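Local coordinates for protein PaxB (Photorhabdus luminescens, PDB 6EK4) that is probably one component of a two-component alpha-helical pore-forming toxin of the YaxAB type, acting with a partner protein to perforate target membranes, at residues Val13-Asn18 and Trp309-Lys314; Gln67-Leu72 and Asp338-Leu343; Ala165-Gln170 and Asp270-Leu275; Lys172-Leu177 and Asn262-Asp267. One frame throughout, in Å; residues are numbered along the deposited sequence.

Contact 1 of 4, residues Val13-Asn18 and Trp309-Lys314; sequences VYPEIN and WNIFAK
In the non-regular segment that leads into helix 19-35, Tyr14 and Pro15 lie along helix 247-321, and an aromatic pair shows how a strand-free protein can fasten such a segment to a helix. Tyr14 and Phe312 form a T-shaped (edge-to-face) pair, with ring centroids 4.8 Å apart and planes inclined at 55°. The edge of Phe312 is the incoming group: its CE1 stands 3.4 Å above the Tyr14 ring plane, over the ring centre. Ile311 approaches the same tyrosine differently, at the ring edge and near its plane, where its CG2 lies 4.0 Å from Tyr14 CD1. On the other branch of Ile311, CG1, anti to the carbonyl carbon (chi1 -76°), carries CD1 to within 4.2 Å of Pro15 CD. No hydrogen bond joins 13-18 to 309-314. The polar end of Tyr14 is hydrogen-bonded through OH to Gln315 OE1, one residue past the segment, while its ring has a cation-pi partner in Lys335. Helix 326-348 flanks the aromatic cluster, since Phe312 also meets the ring of Phe339, and helix 101-141 touches Phe312 through Leu126.

Contact 2 of 4, residues Gln67-Leu72 and Asp338-Leu343; sequences QLQTVL and DFLDDL
Helices 42-73 and 326-348 run nearly antiparallel here, the axes of the short segments 67-72 and 338-343 passing 10.1 Å apart at 150°, with Gln69 and Leu340 as the closest CA pair. This is the packing of an antiparallel helical bundle, and it illustrates how one leucine can account for much of an interface. Leu340 points toward the other helix, its CG anti to the carbonyl carbon (chi1 -66°), and its CD1 methyl packs against helix 42-73 between Leu68 and Leu72, which are one turn apart. Leu340 CD1 lies 3.9 Å from Leu68 CB and, a turn further on, 3.9 Å from Leu72 CD2. The Leu72 and Leu340 side chains are set crosswise, so the contact there is made by single methyl groups and not along the length of either chain. Gln69 supplies the aliphatic flank. Its CG lies 3.7 Å from Leu340 CB, and the two side chains run alongside each other, pointing opposite ways. Farther out, the side chain of Gln69 ends near that of Asp341, at the solvent-facing border. Other helices cover the apolar side: Trp309 of helix 247-321 packs on both Leu68 and Leu340, and Leu126 of helix 101-141 also touches Leu68. The reach of Leu340 extends to the opposing main chain itself, CD1 lying 3.8 Å from the backbone N of Gln69.

Contact 3 of 4, residues Ala165-Gln170 and Asp270-Leu275; sequences ADIAQQ and DLKIQL
Ile167 and Leu271 face each other across two antiparallel helices, and their matching conformations make the interface a compact lesson in interlocking branches. Ile167 holds CG1 anti to the carbonyl carbon (chi1 -69°), which sends that branch forward while CG2 falls back beside the carbonyl carbon. Leu271 places its CG in the same way, and the two side chains lie antiparallel, flank to flank, with Ile167 CG1 3.7 Å from Leu271 CB. The end of the isoleucine continues to Leu275, whose CD2 lies 3.8 Å from Ile167 CD1. Leu275 differs in its first torsion: CG is anti to the backbone N (chi1 -171°), and the side chain meets Ile167 on a slant. On one flank the extended Lys272 lays its CG 4.2 Å from Ile167 CD1. On another, Asp166 comes in square to Leu271, its OD2 3.6 Å from the CD1 methyl of Leu271, a van der Waals contact between a carboxylate and an apolar group. No hydrogen bond spans the two segments. The 10.2 Å spacing of the short helix axes and their signed crossing angle of -155° are consistent with a left-handed antiparallel coiled coil.

Contact 4 of 4, residues Lys172-Leu177 and Asn262-Asp267; sequences KNKAKL and NQINKD
Ile264 and Asn265 are the residues of helix 247-321 that reach across to Lys174 and Leu177, and taken in order they pass from apolar to polar contact. Just before them, Gln263 turns along its own helix, NE2 donating to Asp267 OD1 from above the carboxylate plane. Ile264 splits its work between two branches. CG2, anti to the backbone N, lies 3.8 Å from Lys174 CB, and CD1 at the end of the other branch lies 3.8 Å from Leu177 CD2. Asn265 then takes up the far end of the lysine: Lys174 NZ donates to Asn265 OD1 at 3.0 Å, in the carbonyl plane, with a C=O...donor angle of 154°. The lysine gets there by bending at chi2 and at chi3 (-59°), its aliphatic part lying on Ile264 before NZ meets Asn265, whose side chain lies roughly perpendicular to the lysine's. Its ammonium group is shared, since NZ also forms a salt bridge with Glu171 OE1 on its own helix. The two antiparallel helices, 149-193 and 247-321, remain in contact beyond this point: Leu177 also packs on Arg260 and Ile261, and Gln170, one turn before Lys174, touches Ile264.

In the fold
Contacts 3 and 4 join the same helices, 149-193 and 247-321, and touch through Gln170; their centres lie 11 Å apart. Contacts 1 and 2 are likewise neighbours, 12 Å between centres, meeting where Trp309 packs on Leu68 and Leu340 and Phe312 on Phe339. The two groups lie on opposite sides of the chain's centre, yet helix 247-321 serves contacts 1, 3 and 4. Only contact 2 is buried, in the multi-helix end, and relies mainly on leucines. Contact 1 is a surface contact with aromatic chemistry, whereas contacts 3 and 4 lie along a paired stretch of two long helices, with apolar centres and polar flanks, and contact 4 alone has a clear hydrogen bond across its segments.

Contact 1 of 4, residues Val13-Asn18 and Trp309-Lys314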
loop_
_atom_site.group_PDB
_atom_site.type_symbol
_atom_site.label_atom_id
_atom_site.label_comp_id
_atom_site.label_asym_id
_atom_site.label_seq_id
_atom_site.Cartn_x
_atom_site.Cartn_y
_atom_site.Cartn_z
ATOM N N VAL A 13 -21.334 21.997 16.936
ATOM C CA VAL A 13 -20.095 22.217 16.187
ATOM C C VAL A 13 -20.060 21.302 14.963
ATOM O O VAL A 13 -20.410 20.124 15.052
ATOM C CB VAL A 13 -18.840 21.995 17.071
ATOM C CG1 VAL A 13 -18.720 20.543 17.526
ATOM C CG2 VAL A 13 -17.580 22.434 16.337
ATOM N N TYR A 14 -19.650 21.857 13.823
ATOM C CA TYR A 14 -19.540 21.088 12.586
ATOM C C TYR A 14 -18.186 20.378 12.526
ATOM O O TYR A 14 -17.192 20.908 13.026
ATOM C CB TYR A 14 -19.694 21.992 11.357
ATOM C CG TYR A 14 -20.992 22.784 11.277
ATOM C CD1 TYR A 14 -22.188 22.281 11.791
ATOM C CD2 TYR A 14 -21.024 24.026 10.648
ATOM C CE1 TYR A 14 -23.367 23.005 11.701
ATOM C CE2 TYR A 14 -22.198 24.753 10.552
ATOM C CZ TYR A 14 -23.367 24.241 11.079
ATOM O OH TYR A 14 -24.533 24.966 10.982
ATOM N N PRO A 15 -18.137 19.177 11.916
ATOM C CA PRO A 15 -16.855 18.478 11.769
ATOM C C PRO A 15 -15.901 19.168 10.793
ATOM O O PRO A 15 -16.347 19.730 9.793
ATOM C CB PRO A 15 -17.255 17.101 11.212
ATOM C CG PRO A 15 -18.718 16.971 11.458
ATOM C CD PRO A 15 -19.266 18.362 11.431
ATOM N N GLU A 16 -14.602 19.122 11.087
ATOM C CA GLU A 16 -13.583 19.605 10.157
ATOM C C GLU A 16 -13.256 18.477 9.184
ATOM O O GLU A 16 -12.748 17.431 9.591
ATOM C CB GLU A 16 -12.324 20.056 10.908
ATOM C CG GLU A 16 -11.283 20.776 10.050
ATOM C CD GLU A 16 -11.656 22.212 9.694
ATOM O OE1 GLU A 16 -10.812 22.904 9.084
ATOM O OE2 GLU A 16 -12.780 22.660 10.015
ATOM N N ILE A 17 -13.557 18.693 7.906
ATOM C CA ILE A 17 -13.399 17.665 6.879
ATOM C C ILE A 17 -12.360 18.098 5.848
ATOM O O ILE A 17 -12.409 19.217 5.337
ATOM C CB ILE A 17 -14.738 17.373 6.161
ATOM C CG1 ILE A 17 -15.860 17.176 7.189
ATOM C CG2 ILE A 17 -14.612 16.145 5.265
ATOM C CD1 ILE A 17 -17.216 16.862 6.588
ATOM N N ASN A 18 -11.419 17.202 5.560
ATOM C CA ASN A 18 -10.429 17.407 4.508
ATOM C C ASN A 18 -10.758 16.490 3.329
ATOM O O ASN A 18 -10.473 15.292 3.365
ATOM C CB ASN A 18 -9.018 17.127 5.044
ATOM C CG ASN A 18 -7.922 17.660 4.133
ATOM O OD1 ASN A 18 -8.104 17.785 2.923
ATOM N ND2 ASN A 18 -6.771 17.972 4.718
ATOM N N TRP A 309 -24.272 16.317 7.390
ATOM C CA TRP A 309 -25.602 16.468 6.789
ATOM C C TRP A 309 -26.718 16.122 7.776
ATOM O O TRP A 309 -27.768 16.767 7.773
ATOM C CB TRP A 309 -25.749 15.632 5.507
ATOM C CG TRP A 309 -24.612 15.753 4.513
ATOM C CD1 TRP A 309 -24.146 14.766 3.695
ATOM C CD2 TRP A 309 -23.798 16.908 4.246
ATOM N NE1 TRP A 309 -23.104 15.229 2.932
ATOM C CE2 TRP A 309 -22.868 16.539 3.251
ATOM C CE3 TRP A 309 -23.764 18.217 4.748
ATOM C CZ2 TRP A 309 -21.918 17.429 2.747
ATOM C CZ3 TRP A 309 -22.817 19.100 4.246
ATOM C CH2 TRP A 309 -21.909 18.701 3.255
ATOM N N ASN A 310 -26.496 15.110 8.612
ATOM C CA ASN A 310 -27.456 14.760 9.665
ATOM C C ASN A 310 -27.518 15.820 10.768
ATOM O O ASN A 310 -28.577 16.047 11.356
ATOM C CB ASN A 310 -27.144 13.380 10.263
ATOM C CG ASN A 310 -27.646 12.236 9.396
ATOM O OD1 ASN A 310 -28.669 12.349 8.719
ATOM N ND2 ASN A 310 -26.932 11.118 9.427
ATOM N N ILE A 311 -26.381 16.459 11.045
ATOM C CA ILE A 311 -26.335 17.610 11.950
ATOM C C ILE A 311 -27.091 18.786 11.329
ATOM O O ILE A 311 -27.922 19.412 11.988
ATOM C CB ILE A 311 -24.881 18.021 12.280
ATOM C CG1 ILE A 311 -24.281 17.039 13.291
ATOM C CG2 ILE A 311 -24.820 19.441 12.839
ATOM C CD1 ILE A 311 -22.781 17.157 13.460
ATOM N N PHE A 312 -26.792 19.074 10.063
ATOM C CA PHE A 312 -27.465 20.137 9.308
ATOM C C PHE A 312 -28.982 19.958 9.295
ATOM O O PHE A 312 -29.727 20.927 9.439
ATOM C CB PHE A 312 -26.953 20.167 7.860
ATOM C CG PHE A 312 -25.668 20.934 7.665
ATOM C CD1 PHE A 312 -24.712 21.029 8.674
ATOM C CD2 PHE A 312 -25.403 21.540 6.443
ATOM C CE1 PHE A 312 -23.536 21.730 8.469
ATOM C CE2 PHE A 312 -24.227 22.239 6.235
ATOM C CZ PHE A 312 -23.293 22.334 7.250
ATOM N N ALA A 313 -29.430 18.716 9.118
ATOM C CA ALA A 313 -30.858 18.404 9.048
ATOM C C ALA A 313 -31.561 18.645 10.383
ATOM O O ALA A 313 -32.579 19.334 10.438
ATOM C CB ALA A 313 -31.060 16.962 8.603
ATOM N N LYS A 314 -31.009 18.080 11.453
ATOM C CA LYS A 314 -31.597 18.201 12.788
ATOM C C LYS A 314 -31.511 19.628 13.339
ATOM O O LYS A 314 -32.323 20.021 14.176
ATOM C CB LYS A 314 -30.928 17.213 13.751
ATOM C CG LYS A 314 -31.584 17.122 15.121
ATOM C CD LYS A 314 -31.447 15.724 15.710
ATOM C CE LYS A 314 -31.641 15.715 17.219
ATOM N NZ LYS A 314 -30.388 16.073 17.944
#

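Contact 2 of 4, residues Gln67-Leu72 and Asp338-Leu343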
loop_
_atom_site.group_PDB
_atom_site.type_symbol
_atom_site.label_atom_id
_atom_site.label_comp_id
_atom_site.label_asym_id
_atom_site.label_seq_id
_atom_site.Cartn_x
_atom_site.Cartn_y
_atom_site.Cartn_z
ATOM N N GLN A 67 -24.883 20.299 -4.849
ATOM C CA GLN A 67 -26.292 19.926 -4.727
ATOM C C GLN A 67 -26.935 20.623 -3.529
ATOM O O GLN A 67 -27.988 21.247 -3.659
ATOM C CB GLN A 67 -26.435 18.404 -4.591
ATOM C CG GLN A 67 -27.861 17.897 -4.397
ATOM C CD GLN A 67 -28.791 18.266 -5.539
ATOM O OE1 GLN A 67 -28.364 18.414 -6.685
ATOM N NE2 GLN A 67 -30.076 18.409 -5.232
ATOM N N LEU A 68 -26.295 20.506 -2.367
ATOM C CA LEU A 68 -26.804 21.117 -1.137
ATOM C C LEU A 68 -26.693 22.642 -1.153
ATOM O O LEU A 68 -27.522 23.327 -0.552
ATOM C CB LEU A 68 -26.079 20.549 0.087
ATOM C CG LEU A 68 -26.347 19.071 0.380
ATOM C CD1 LEU A 68 -25.425 18.573 1.484
ATOM C CD2 LEU A 68 -27.805 18.838 0.752
ATOM N N GLN A 69 -25.675 23.169 -1.832
ATOM C CA GLN A 69 -25.551 24.616 -2.014
ATOM C C GLN A 69 -26.756 25.165 -2.773
ATOM O O GLN A 69 -27.352 26.153 -2.357
ATOM C CB GLN A 69 -24.257 24.980 -2.748
ATOM C CG GLN A 69 -23.041 25.090 -1.839
ATOM C CD GLN A 69 -21.806 25.611 -2.553
ATOM O OE1 GLN A 69 -20.916 26.188 -1.930
ATOM N NE2 GLN A 69 -21.745 25.407 -3.866
ATOM N N THR A 70 -27.116 24.508 -3.874
ATOM C CA THR A 70 -28.284 24.901 -4.665
ATOM C C THR A 70 -29.559 24.925 -3.821
ATOM O O THR A 70 -30.339 25.870 -3.900
ATOM C CB THR A 70 -28.505 23.952 -5.863
ATOM O OG1 THR A 70 -27.331 23.931 -6.686
ATOM C CG2 THR A 70 -29.701 24.399 -6.702
ATOM N N VAL A 71 -29.753 23.887 -3.011
ATOM C CA VAL A 71 -30.958 23.753 -2.187
ATOM C C VAL A 71 -31.034 24.841 -1.109
ATOM O O VAL A 71 -32.069 25.493 -0.954
ATOM C CB VAL A 71 -31.037 22.350 -1.534
ATOM C CG1 VAL A 71 -32.166 22.278 -0.516
ATOM C CG2 VAL A 71 -31.222 21.276 -2.598
ATOM N N LEU A 72 -29.941 25.033 -0.373
ATOM C CA LEU A 72 -29.895 26.033 0.703
ATOM C C LEU A 72 -29.973 27.473 0.192
ATOM O O LEU A 72 -30.494 28.344 0.887
ATOM C CB LEU A 72 -28.634 25.856 1.562
ATOM C CG LEU A 72 -28.744 24.933 2.782
ATOM C CD1 LEU A 72 -29.508 23.653 2.471
ATOM C CD2 LEU A 72 -27.354 24.614 3.314
ATOM N N ASP A 338 -21.532 28.650 4.538
ATOM C CA ASP A 338 -20.094 28.899 4.713
ATOM C C ASP A 338 -19.302 27.596 4.828
ATOM O O ASP A 338 -18.167 27.511 4.354
ATOM C CB ASP A 338 -19.831 29.767 5.953
ATOM C CG ASP A 338 -20.180 31.232 5.736
ATOM O OD1 ASP A 338 -20.724 31.580 4.665
ATOM O OD2 ASP A 338 -19.908 32.041 6.649
ATOM N N PHE A 339 -19.903 26.593 5.462
ATOM C CA PHE A 339 -19.302 25.266 5.565
ATOM C C PHE A 339 -19.179 24.604 4.194
ATOM O O PHE A 339 -18.163 23.976 3.895
ATOM C CB PHE A 339 -20.128 24.381 6.501
ATOM C CG PHE A 339 -19.613 22.976 6.623
ATOM C CD1 PHE A 339 -18.519 22.694 7.423
ATOM C CD2 PHE A 339 -20.224 21.934 5.935
ATOM C CE1 PHE A 339 -18.040 21.402 7.537
ATOM C CE2 PHE A 339 -19.751 20.637 6.048
ATOM C CZ PHE A 339 -18.656 20.371 6.850
ATOM N N LEU A 340 -20.214 24.745 3.371
ATOM C CA LEU A 340 -20.201 24.204 2.008
ATOM C C LEU A 340 -19.262 24.998 1.098
ATOM O O LEU A 340 -18.594 24.418 0.240
ATOM C CB LEU A 340 -21.615 24.186 1.418
ATOM C CG LEU A 340 -22.615 23.245 2.096
ATOM C CD1 LEU A 340 -24.027 23.521 1.600
ATOM C CD2 LEU A 340 -22.242 21.788 1.870
ATOM N N ASP A 341 -19.218 26.318 1.288
ATOM C CA ASP A 341 -18.290 27.186 0.552
ATOM C C ASP A 341 -16.840 26.766 0.781
ATOM O O ASP A 341 -16.012 26.855 -0.127
ATOM C CB ASP A 341 -18.458 28.655 0.970
ATOM C CG ASP A 341 -19.791 29.250 0.539
ATOM O OD1 ASP A 341 -20.509 28.622 -0.272
ATOM O OD2 ASP A 341 -20.121 30.358 1.015
ATOM N N ASP A 342 -16.545 26.319 1.999
ATOM C CA ASP A 342 -15.220 25.809 2.351
ATOM C C ASP A 342 -14.907 24.501 1.624
ATOM O O ASP A 342 -13.800 24.320 1.124
ATOM C CB ASP A 342 -15.111 25.602 3.866
ATOM C CG ASP A 342 -13.800 24.959 4.275
ATOM O OD1 ASP A 342 -13.835 23.838 4.825
ATOM O OD2 ASP A 342 -12.735 25.566 4.034
ATOM N N LEU A 343 -15.880 23.592 1.576
ATOM C CA LEU A 343 -15.704 22.311 0.889
ATOM C C LEU A 343 -15.489 22.504 -0.612
ATOM O O LEU A 343 -14.674 21.809 -1.220
ATOM C CB LEU A 343 -16.904 21.389 1.131
ATOM C CG LEU A 343 -17.102 20.875 2.559
ATOM C CD1 LEU A 343 -18.371 20.040 2.643
ATOM C CD2 LEU A 343 -15.902 20.067 3.032
#

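Contact 3 of 4, residues Ala165-Gln170 and Asp270-Leu275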
loop_
_atom_site.group_PDB
_atom_site.type_symbol
_atom_site.label_atom_id
_atom_site.label_comp_id
_atom_site.label_asym_id
_atom_site.label_seq_id
_atom_site.Cartn_x
_atom_site.Cartn_y
_atom_site.Cartn_z
ATOM N N ALA A 165 18.608 -17.831 3.228
ATOM C CA ALA A 165 19.552 -18.643 3.998
ATOM C C ALA A 165 20.187 -19.743 3.145
ATOM O O ALA A 165 21.371 -20.048 3.300
ATOM C CB ALA A 165 18.861 -19.252 5.210
ATOM N N ASP A 166 19.395 -20.333 2.251
ATOM C CA ASP A 166 19.884 -21.379 1.350
ATOM C C ASP A 166 20.884 -20.800 0.349
ATOM O O ASP A 166 21.965 -21.354 0.158
ATOM C CB ASP A 166 18.713 -22.041 0.612
ATOM C CG ASP A 166 19.065 -23.406 0.044
ATOM O OD1 ASP A 166 20.247 -23.812 0.091
ATOM O OD2 ASP A 166 18.141 -24.085 -0.451
ATOM N N ILE A 167 20.519 -19.680 -0.275
ATOM C CA ILE A 167 21.404 -18.972 -1.206
ATOM C C ILE A 167 22.743 -18.628 -0.539
ATOM O O ILE A 167 23.803 -18.798 -1.144
ATOM C CB ILE A 167 20.739 -17.681 -1.750
ATOM C CG1 ILE A 167 19.578 -18.037 -2.689
ATOM C CG2 ILE A 167 21.747 -16.810 -2.493
ATOM C CD1 ILE A 167 18.638 -16.884 -2.975
ATOM N N ALA A 168 22.685 -18.153 0.703
ATOM C CA ALA A 168 23.887 -17.807 1.463
ATOM C C ALA A 168 24.751 -19.035 1.752
ATOM O O ALA A 168 25.978 -18.973 1.656
ATOM C CB ALA A 168 23.510 -17.114 2.762
ATOM N N GLN A 169 24.134 -20.145 2.068
ATOM C CA GLN A 169 24.943 -21.298 2.313
ATOM C C GLN A 169 25.504 -21.785 1.006
ATOM O O GLN A 169 26.672 -22.075 0.901
ATOM C CB GLN A 169 24.136 -22.386 2.967
ATOM C CG GLN A 169 24.936 -23.187 3.955
ATOM C CD GLN A 169 24.363 -24.554 4.113
ATOM O OE1 GLN A 169 23.166 -24.753 3.926
ATOM N NE2 GLN A 169 25.208 -25.513 4.437
ATOM N N GLN A 170 24.667 -21.861 -0.006
ATOM C CA GLN A 170 25.136 -22.343 -1.309
ATOM C C GLN A 170 26.311 -21.513 -1.825
ATOM O O GLN A 170 27.291 -22.068 -2.322
ATOM C CB GLN A 170 23.998 -22.324 -2.337
ATOM C CG GLN A 170 22.891 -23.338 -2.078
ATOM C CD GLN A 170 23.218 -24.729 -2.589
ATOM O OE1 GLN A 170 24.381 -25.134 -2.631
ATOM N NE2 GLN A 170 22.186 -25.473 -2.974
ATOM N N ASP A 270 17.805 -21.275 -9.559
ATOM C CA ASP A 270 16.441 -21.697 -9.230
ATOM C C ASP A 270 15.938 -21.049 -7.936
ATOM O O ASP A 270 14.757 -20.715 -7.831
ATOM C CB ASP A 270 16.350 -23.224 -9.124
ATOM C CG ASP A 270 16.456 -23.916 -10.475
ATOM O OD1 ASP A 270 15.781 -23.474 -11.433
ATOM O OD2 ASP A 270 17.207 -24.910 -10.577
ATOM N N LEU A 271 16.830 -20.874 -6.961
ATOM C CA LEU A 271 16.480 -20.198 -5.708
ATOM C C LEU A 271 16.239 -18.700 -5.913
ATOM O O LEU A 271 15.373 -18.116 -5.261
ATOM C CB LEU A 271 17.568 -20.410 -4.647
ATOM C CG LEU A 271 17.646 -21.809 -4.027
ATOM C CD1 LEU A 271 18.957 -21.992 -3.277
ATOM C CD2 LEU A 271 16.462 -22.074 -3.110
ATOM N N LYS A 272 17.006 -18.086 -6.812
ATOM C CA LYS A 272 16.842 -16.662 -7.125
ATOM C C LYS A 272 15.548 -16.376 -7.894
ATOM O O LYS A 272 15.015 -15.267 -7.822
ATOM C CB LYS A 272 18.057 -16.129 -7.892
ATOM C CG LYS A 272 19.271 -15.903 -7.006
ATOM C CD LYS A 272 20.497 -15.487 -7.802
ATOM C CE LYS A 272 21.747 -15.501 -6.933
ATOM N NZ LYS A 272 22.959 -15.048 -7.669
ATOM N N ILE A 273 15.051 -17.370 -8.628
ATOM C CA ILE A 273 13.735 -17.276 -9.261
ATOM C C ILE A 273 12.643 -17.311 -8.191
ATOM O O ILE A 273 11.723 -16.491 -8.212
ATOM C CB ILE A 273 13.510 -18.408 -10.289
ATOM C CG1 ILE A 273 14.430 -18.211 -11.497
ATOM C CG2 ILE A 273 12.056 -18.447 -10.749
ATOM C CD1 ILE A 273 14.652 -19.466 -12.314
ATOM N N GLN A 274 12.751 -18.256 -7.258
ATOM C CA GLN A 274 11.810 -18.357 -6.138
ATOM C C GLN A 274 11.829 -17.104 -5.259
ATOM O O GLN A 274 10.795 -16.707 -4.721
ATOM C CB GLN A 274 12.122 -19.583 -5.274
ATOM C CG GLN A 274 11.897 -20.922 -5.958
ATOM C CD GLN A 274 12.337 -22.091 -5.093
ATOM O OE1 GLN A 274 11.740 -22.365 -4.050
ATOM N NE2 GLN A 274 13.385 -22.787 -5.520
ATOM N N LEU A 275 13.004 -16.490 -5.120
ATOM C CA LEU A 275 13.170 -15.293 -4.294
ATOM C C LEU A 275 12.428 -14.088 -4.876
ATOM O O LEU A 275 11.831 -13.307 -4.134
ATOM C CB LEU A 275 14.658 -14.963 -4.122
ATOM C CG LEU A 275 15.021 -13.870 -3.112
ATOM C CD1 LEU A 275 14.492 -14.202 -1.725
ATOM C CD2 LEU A 275 16.528 -13.666 -3.074
#

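Contact 4 of 4, residues Lys172-Leu177 and Asn262-Asp267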
loop_
_atom_site.group_PDB
_atom_site.type_symbol
_atom_site.label_atom_id
_atom_site.label_comp_id
_atom_site.label_asym_id
_atom_site.label_seq_id
_atom_site.Cartn_x
_atom_site.Cartn_y
_atom_site.Cartn_z
ATOM N N LYS A 172 28.447 -19.921 -0.085
ATOM C CA LYS A 172 29.605 -20.164 0.774
ATOM C C LYS A 172 30.264 -21.506 0.446
ATOM O O LYS A 172 31.494 -21.604 0.403
ATOM C CB LYS A 172 29.198 -20.108 2.250
ATOM C CG LYS A 172 30.330 -19.721 3.191
ATOM C CD LYS A 172 29.798 -19.147 4.497
ATOM C CE LYS A 172 30.861 -18.354 5.240
ATOM N NZ LYS A 172 30.268 -17.533 6.333
ATOM N N ASN A 173 29.445 -22.531 0.217
ATOM C CA ASN A 173 29.938 -23.840 -0.221
ATOM C C ASN A 173 30.574 -23.786 -1.609
ATOM O O ASN A 173 31.510 -24.534 -1.893
ATOM C CB ASN A 173 28.811 -24.879 -0.217
ATOM C CG ASN A 173 28.328 -25.219 1.181
ATOM O OD1 ASN A 173 28.844 -24.707 2.176
ATOM N ND2 ASN A 173 27.329 -26.090 1.262
ATOM N N LYS A 174 30.062 -22.906 -2.468
ATOM C CA LYS A 174 30.633 -22.701 -3.798
ATOM C C LYS A 174 31.988 -22.006 -3.691
ATOM O O LYS A 174 32.943 -22.395 -4.363
ATOM C CB LYS A 174 29.700 -21.862 -4.676
ATOM C CG LYS A 174 29.961 -22.000 -6.170
ATOM C CD LYS A 174 29.852 -20.674 -6.911
ATOM C CE LYS A 174 28.479 -20.033 -6.771
ATOM N NZ LYS A 174 28.393 -18.746 -7.518
ATOM N N ALA A 175 32.062 -20.981 -2.841
ATOM C CA ALA A 175 33.300 -20.224 -2.631
ATOM C C ALA A 175 34.451 -21.105 -2.142
ATOM O O ALA A 175 35.606 -20.872 -2.502
ATOM C CB ALA A 175 33.062 -19.081 -1.657
ATOM N N LYS A 176 34.136 -22.109 -1.325
ATOM C CA LYS A 176 35.141 -23.064 -0.854
ATOM C C LYS A 176 35.603 -23.978 -1.990
ATOM O O LYS A 176 36.796 -24.236 -2.143
ATOM C CB LYS A 176 34.596 -23.916 0.298
ATOM C CG LYS A 176 35.688 -24.628 1.091
ATOM C CD LYS A 176 35.396 -26.108 1.292
ATOM C CE LYS A 176 36.619 -26.846 1.817
ATOM N NZ LYS A 176 36.482 -28.322 1.686
ATOM N N LEU A 177 34.651 -24.472 -2.776
ATOM C CA LEU A 177 34.961 -25.322 -3.928
ATOM C C LEU A 177 35.741 -24.576 -5.016
ATOM O O LEU A 177 36.521 -25.188 -5.742
ATOM C CB LEU A 177 33.677 -25.921 -4.520
ATOM C CG LEU A 177 33.182 -27.259 -3.952
ATOM C CD1 LEU A 177 33.416 -27.392 -2.452
ATOM C CD2 LEU A 177 31.709 -27.447 -4.285
ATOM N N ASN A 262 29.078 -26.207 -10.862
ATOM C CA ASN A 262 28.040 -25.997 -11.870
ATOM C C ASN A 262 26.651 -26.337 -11.335
ATOM O O ASN A 262 25.681 -25.642 -11.632
ATOM C CB ASN A 262 28.334 -26.826 -13.124
ATOM C CG ASN A 262 27.266 -26.672 -14.193
ATOM O OD1 ASN A 262 26.887 -25.556 -14.553
ATOM N ND2 ASN A 262 26.773 -27.796 -14.705
ATOM N N GLN A 263 26.567 -27.405 -10.544
ATOM C CA GLN A 263 25.307 -27.811 -9.922
ATOM C C GLN A 263 24.822 -26.779 -8.899
ATOM O O GLN A 263 23.621 -26.532 -8.790
ATOM C CB GLN A 263 25.457 -29.187 -9.258
ATOM C CG GLN A 263 24.171 -29.761 -8.675
ATOM C CD GLN A 263 23.071 -29.916 -9.710
ATOM O OE1 GLN A 263 23.204 -30.681 -10.666
ATOM N NE2 GLN A 263 21.973 -29.192 -9.518
ATOM N N ILE A 264 25.753 -26.185 -8.155
ATOM C CA ILE A 264 25.415 -25.148 -7.176
ATOM C C ILE A 264 24.949 -23.864 -7.871
ATOM O O ILE A 264 24.016 -23.206 -7.403
ATOM C CB ILE A 264 26.602 -24.858 -6.224
ATOM C CG1 ILE A 264 26.827 -26.052 -5.290
ATOM C CG2 ILE A 264 26.351 -23.605 -5.393
ATOM C CD1 ILE A 264 28.183 -26.065 -4.616
ATOM N N ASN A 265 25.594 -23.514 -8.982
ATOM C CA ASN A 265 25.174 -22.360 -9.787
ATOM C C ASN A 265 23.758 -22.525 -10.331
ATOM O O ASN A 265 22.983 -21.568 -10.344
ATOM C CB ASN A 265 26.148 -22.106 -10.945
ATOM C CG ASN A 265 27.416 -21.399 -10.503
ATOM O OD1 ASN A 265 27.370 -20.443 -9.729
ATOM N ND2 ASN A 265 28.556 -21.857 -11.007
ATOM N N LYS A 266 23.429 -23.735 -10.779
ATOM C CA LYS A 266 22.078 -24.047 -11.246
ATOM C C LYS A 266 21.062 -23.967 -10.107
ATOM O O LYS A 266 19.971 -23.422 -10.285
ATOM C CB LYS A 266 22.028 -25.433 -11.904
ATOM C CG LYS A 266 22.683 -25.487 -13.277
ATOM C CD LYS A 266 22.371 -26.779 -14.019
ATOM C CE LYS A 266 23.103 -27.968 -13.419
ATOM N NZ LYS A 266 22.938 -29.194 -14.248
ATOM N N ASP A 267 21.425 -24.503 -8.943
ATOM C CA ASP A 267 20.547 -24.475 -7.768
ATOM C C ASP A 267 20.327 -23.054 -7.243
ATOM O O ASP A 267 19.231 -22.723 -6.787
ATOM C CB ASP A 267 21.101 -25.367 -6.648
ATOM C CG ASP A 267 21.051 -26.852 -6.995
ATOM O OD1 ASP A 267 20.335 -27.231 -7.946
ATOM O OD2 ASP A 267 21.731 -27.643 -6.307
#